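Local coordinates for protein sulfurtransferase (Azotobacter vinelandii, PDB 1E0C) that probably transfers sulfur from thiosulfate to cyanide, as rhodaneses do, by way of a persulfide carried on a cysteine, at residues 121-126 with 204-209. Sequence-based numbering, arbitrary orientation.
Sequences LAEDRP and ALRIRT
Glu123 and Arg206 meet in a salt bridge, OE2 of the glutamate standing 2.9 Å from NH2 of the arginine. The N-H points well off the oxygen, at 127°, which makes this a weak hydrogen bond within a sound charge pair. OE2 arrives at the edge of the guanidinium, near its plane; the carboxylate is turned 39° from that plane, and the two side chains cross at about a right angle. A water spans the same gap, accepting from Arg206 NH1 at 2.9 Å and giving a weak bond to Glu123 OE2. Alongside this polar bridge, the methyl groups of Ala122 and Ala204 touch, CB to CB at 3.9 Å.

The other carboxylate oxygen of Glu123 belongs to Arg125, which grips it side-on: NE of Arg125 comes to OE1 of Glu123 at 2.7 Å, the oxygen accepting through its anti lone pair, and NH2 reaches the same atom from above the carboxylate plane. Each oxygen thus faces a different arginine, which should limit rotation of the carboxylate and may favour its charged form. Arg206 is extended from CG to NE, with CG anti to its own carbonyl carbon (chi1 -72°), and this carries the guanidinium across to the glutamate. Its stronger polar partner is Glu12, paired with NE, while the carbonyl of Arg203 takes NH1.

Asp124, at positive phi, is the C' residue of the Schellman motif that ends helix 116-122, and the turn brings Glu123 and Arg125 together. This partly buried contact joins the two rhodanese-like domains: Ala204 and Arg206 also lie against Ala119 of that helix, while Glu123, just past its end, rests on Pro13 of helix 13-17 and reaches Arg206 on the short, weakly bonded strand 206-207, antiparallel to strand 199-200.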
ATOM      1  N   LEU A 121      14.941 -11.383   5.813  1.00 12.57           N
ATOM      2  CA  LEU A 121      15.785 -12.506   5.411  1.00 14.65           C
ATOM      3  C   LEU A 121      17.242 -12.081   5.239  1.00 17.61           C
ATOM      4  O   LEU A 121      18.163 -12.844   5.558  1.00 14.87           O
ATOM      5  CB  LEU A 121      15.294 -13.145   4.124  1.00 13.79           C
ATOM      6  CG  LEU A 121      13.921 -13.826   4.132  1.00 19.04           C
ATOM      7  CD1 LEU A 121      13.453 -14.065   2.702  1.00 18.42           C
ATOM      8  CD2 LEU A 121      13.985 -15.142   4.896  1.00 21.94           C
ATOM      9  N   ALA A 122      17.455 -10.868   4.728  1.00 16.36           N
ATOM     10  CA  ALA A 122      18.827 -10.408   4.506  1.00 19.37           C
ATOM     11  C   ALA A 122      19.598 -10.384   5.823  1.00 17.23           C
ATOM     12  O   ALA A 122      20.821 -10.529   5.822  1.00 18.95           O
ATOM     13  CB  ALA A 122      18.862  -9.047   3.838  1.00 18.85           C
ATOM     14  N   GLU A 123      18.892 -10.145   6.920  1.00 14.90           N
ATOM     15  CA  GLU A 123      19.503 -10.076   8.237  1.00 14.89           C
ATOM     16  C   GLU A 123      19.424 -11.410   8.970  1.00 15.69           C
ATOM     17  O   GLU A 123      19.764 -11.495  10.144  1.00 16.95           O
ATOM     18  CB  GLU A 123      18.888  -8.936   9.053  1.00 16.91           C
ATOM     19  CG  GLU A 123      19.197  -7.576   8.450  1.00 19.11           C
ATOM     20  CD  GLU A 123      18.631  -6.372   9.145  1.00 18.13           C
ATOM     21  OE1 GLU A 123      17.836  -6.455  10.105  1.00 14.14           O
ATOM     22  OE2 GLU A 123      18.998  -5.244   8.706  1.00 22.97           O
ATOM     23  N   ASP A 124      18.988 -12.440   8.268  1.00 14.78           N
ATOM     24  CA  ASP A 124      18.863 -13.798   8.778  1.00 17.41           C
ATOM     25  C   ASP A 124      18.047 -13.862  10.058  1.00 18.62           C
ATOM     26  O   ASP A 124      18.440 -14.494  11.043  1.00 20.69           O
ATOM     27  CB  ASP A 124      20.245 -14.417   8.989  1.00 26.86           C
ATOM     28  CG  ASP A 124      20.178 -15.911   9.248  1.00 41.01           C
ATOM     29  OD1 ASP A 124      19.232 -16.558   8.749  1.00 38.93           O
ATOM     30  OD2 ASP A 124      21.061 -16.429   9.961  1.00 48.08           O
ATOM     31  N   ARG A 125      16.885 -13.209  10.067  1.00 14.25           N
ATOM     32  CA  ARG A 125      16.055 -13.200  11.272  1.00 13.76           C
ATOM     33  C   ARG A 125      15.161 -14.425  11.324  1.00 13.34           C
ATOM     34  O   ARG A 125      15.090 -15.187  10.353  1.00 15.66           O
ATOM     35  CB  ARG A 125      15.323 -11.869  11.401  1.00 15.34           C
ATOM     36  CG  ARG A 125      16.326 -10.719  11.613  1.00 11.50           C
ATOM     37  CD  ARG A 125      15.656  -9.363  11.533  1.00 14.81           C
ATOM     38  NE  ARG A 125      16.608  -8.275  11.741  1.00 13.18           N
ATOM     39  CZ  ARG A 125      17.011  -7.821  12.918  1.00 17.06           C
ATOM     40  NH1 ARG A 125      16.537  -8.335  14.043  1.00 12.59           N
ATOM     41  NH2 ARG A 125      17.905  -6.827  12.976  1.00 12.98           N
ATOM     42  N   PRO A 126      14.628 -14.727  12.496  1.00 13.86           N
ATOM     43  CA  PRO A 126      13.915 -15.981  12.701  1.00 18.55           C
ATOM     44  C   PRO A 126      12.716 -16.123  11.776  1.00 14.83           C
ATOM     45  O   PRO A 126      12.044 -15.141  11.464  1.00 12.37           O
ATOM     46  CB  PRO A 126      13.482 -15.939  14.157  1.00 15.27           C
ATOM     47  CG  PRO A 126      14.303 -14.891  14.809  1.00 19.34           C
ATOM     48  CD  PRO A 126      14.680 -13.911  13.726  1.00 14.48           C
ATOM     49  N   ALA A 204      18.144  -4.303   0.555  1.00 12.07           N
ATOM     50  CA  ALA A 204      17.086  -5.296   0.695  1.00 16.09           C
ATOM     51  C   ALA A 204      15.696  -4.731   0.463  1.00 15.03           C
ATOM     52  O   ALA A 204      14.741  -5.072   1.164  1.00 11.66           O
ATOM     53  CB  ALA A 204      17.173  -5.979   2.059  1.00 11.59           C
ATOM     54  N   LEU A 205      15.559  -3.836  -0.513  1.00 12.63           N
ATOM     55  CA  LEU A 205      14.299  -3.263  -0.921  1.00 12.73           C
ATOM     56  C   LEU A 205      13.645  -2.360   0.100  1.00 13.63           C
ATOM     57  O   LEU A 205      12.467  -2.030  -0.019  1.00 12.32           O
ATOM     58  CB  LEU A 205      13.325  -4.319  -1.454  1.00 12.49           C
ATOM     59  CG  LEU A 205      13.829  -5.123  -2.665  1.00 15.56           C
ATOM     60  CD1 LEU A 205      12.825  -6.188  -3.064  1.00 13.66           C
ATOM     61  CD2 LEU A 205      14.110  -4.184  -3.841  1.00 17.05           C
ATOM     62  N   ARG A 206      14.427  -1.821   1.037  1.00  9.57           N
ATOM     63  CA  ARG A 206      13.922  -0.755   1.900  1.00 11.10           C
ATOM     64  C   ARG A 206      13.617   0.463   1.007  1.00 11.96           C
ATOM     65  O   ARG A 206      14.095   0.528  -0.126  1.00 13.87           O
ATOM     66  CB  ARG A 206      14.951  -0.341   2.946  1.00 12.31           C
ATOM     67  CG  ARG A 206      15.174  -1.376   4.058  1.00  8.46           C
ATOM     68  CD  ARG A 206      16.245  -0.834   5.008  1.00 11.56           C
ATOM     69  NE  ARG A 206      16.487  -1.719   6.137  1.00  9.28           N
ATOM     70  CZ  ARG A 206      17.057  -2.910   6.095  1.00  9.43           C
ATOM     71  NH1 ARG A 206      17.483  -3.470   4.975  1.00 11.02           N
ATOM     72  NH2 ARG A 206      17.202  -3.577   7.250  1.00 14.97           N
ATOM     73  N   ILE A 207      12.844   1.374   1.560  1.00  8.68           N
ATOM     74  CA  ILE A 207      12.561   2.643   0.867  1.00 11.41           C
ATOM     75  C   ILE A 207      13.875   3.425   0.796  1.00 15.55           C
ATOM     76  O   ILE A 207      14.604   3.430   1.791  1.00 13.32           O
ATOM     77  CB  ILE A 207      11.513   3.441   1.648  1.00 12.51           C
ATOM     78  CG1 ILE A 207      10.158   2.712   1.602  1.00  9.25           C
ATOM     79  CG2 ILE A 207      11.359   4.853   1.100  1.00 13.57           C
ATOM     80  CD1 ILE A 207       9.254   3.062   2.764  1.00 11.72           C
ATOM     81  N   ARG A 208      14.234   3.936  -0.374  1.00 10.92           N
ATOM     82  CA  ARG A 208      15.511   4.662  -0.488  1.00 10.25           C
ATOM     83  C   ARG A 208      15.559   5.817   0.489  1.00  9.67           C
ATOM     84  O   ARG A 208      14.566   6.485   0.762  1.00  9.43           O
ATOM     85  CB  ARG A 208      15.713   5.148  -1.922  1.00 10.09           C
ATOM     86  CG  ARG A 208      14.589   6.069  -2.398  1.00  7.43           C
ATOM     87  CD  ARG A 208      14.665   6.186  -3.923  1.00 10.63           C
ATOM     88  NE  ARG A 208      15.900   6.853  -4.333  1.00 13.99           N
ATOM     89  CZ  ARG A 208      16.264   7.015  -5.599  1.00 12.78           C
ATOM     90  NH1 ARG A 208      15.525   6.509  -6.574  1.00 11.94           N
ATOM     91  NH2 ARG A 208      17.368   7.693  -5.903  1.00 10.51           N
ATOM     92  N   THR A 209      16.740   6.075   1.082  1.00  9.48           N
ATOM     93  CA  THR A 209      16.785   7.091   2.127  1.00 12.53           C
ATOM     94  C   THR A 209      16.689   8.513   1.585  1.00 10.76           C
ATOM     95  O   THR A 209      16.351   9.421   2.355  1.00 12.26           O
ATOM     96  CB  THR A 209      18.063   6.966   2.986  1.00 23.20           C
ATOM     97  OG1 THR A 209      19.196   7.064   2.117  1.00 18.16           O
ATOM     98  CG2 THR A 209      18.074   5.613   3.688  1.00 25.81           C
TER
HETATM   99  O   HOH W   1      18.248  -6.190   5.586  1.00 24.84           O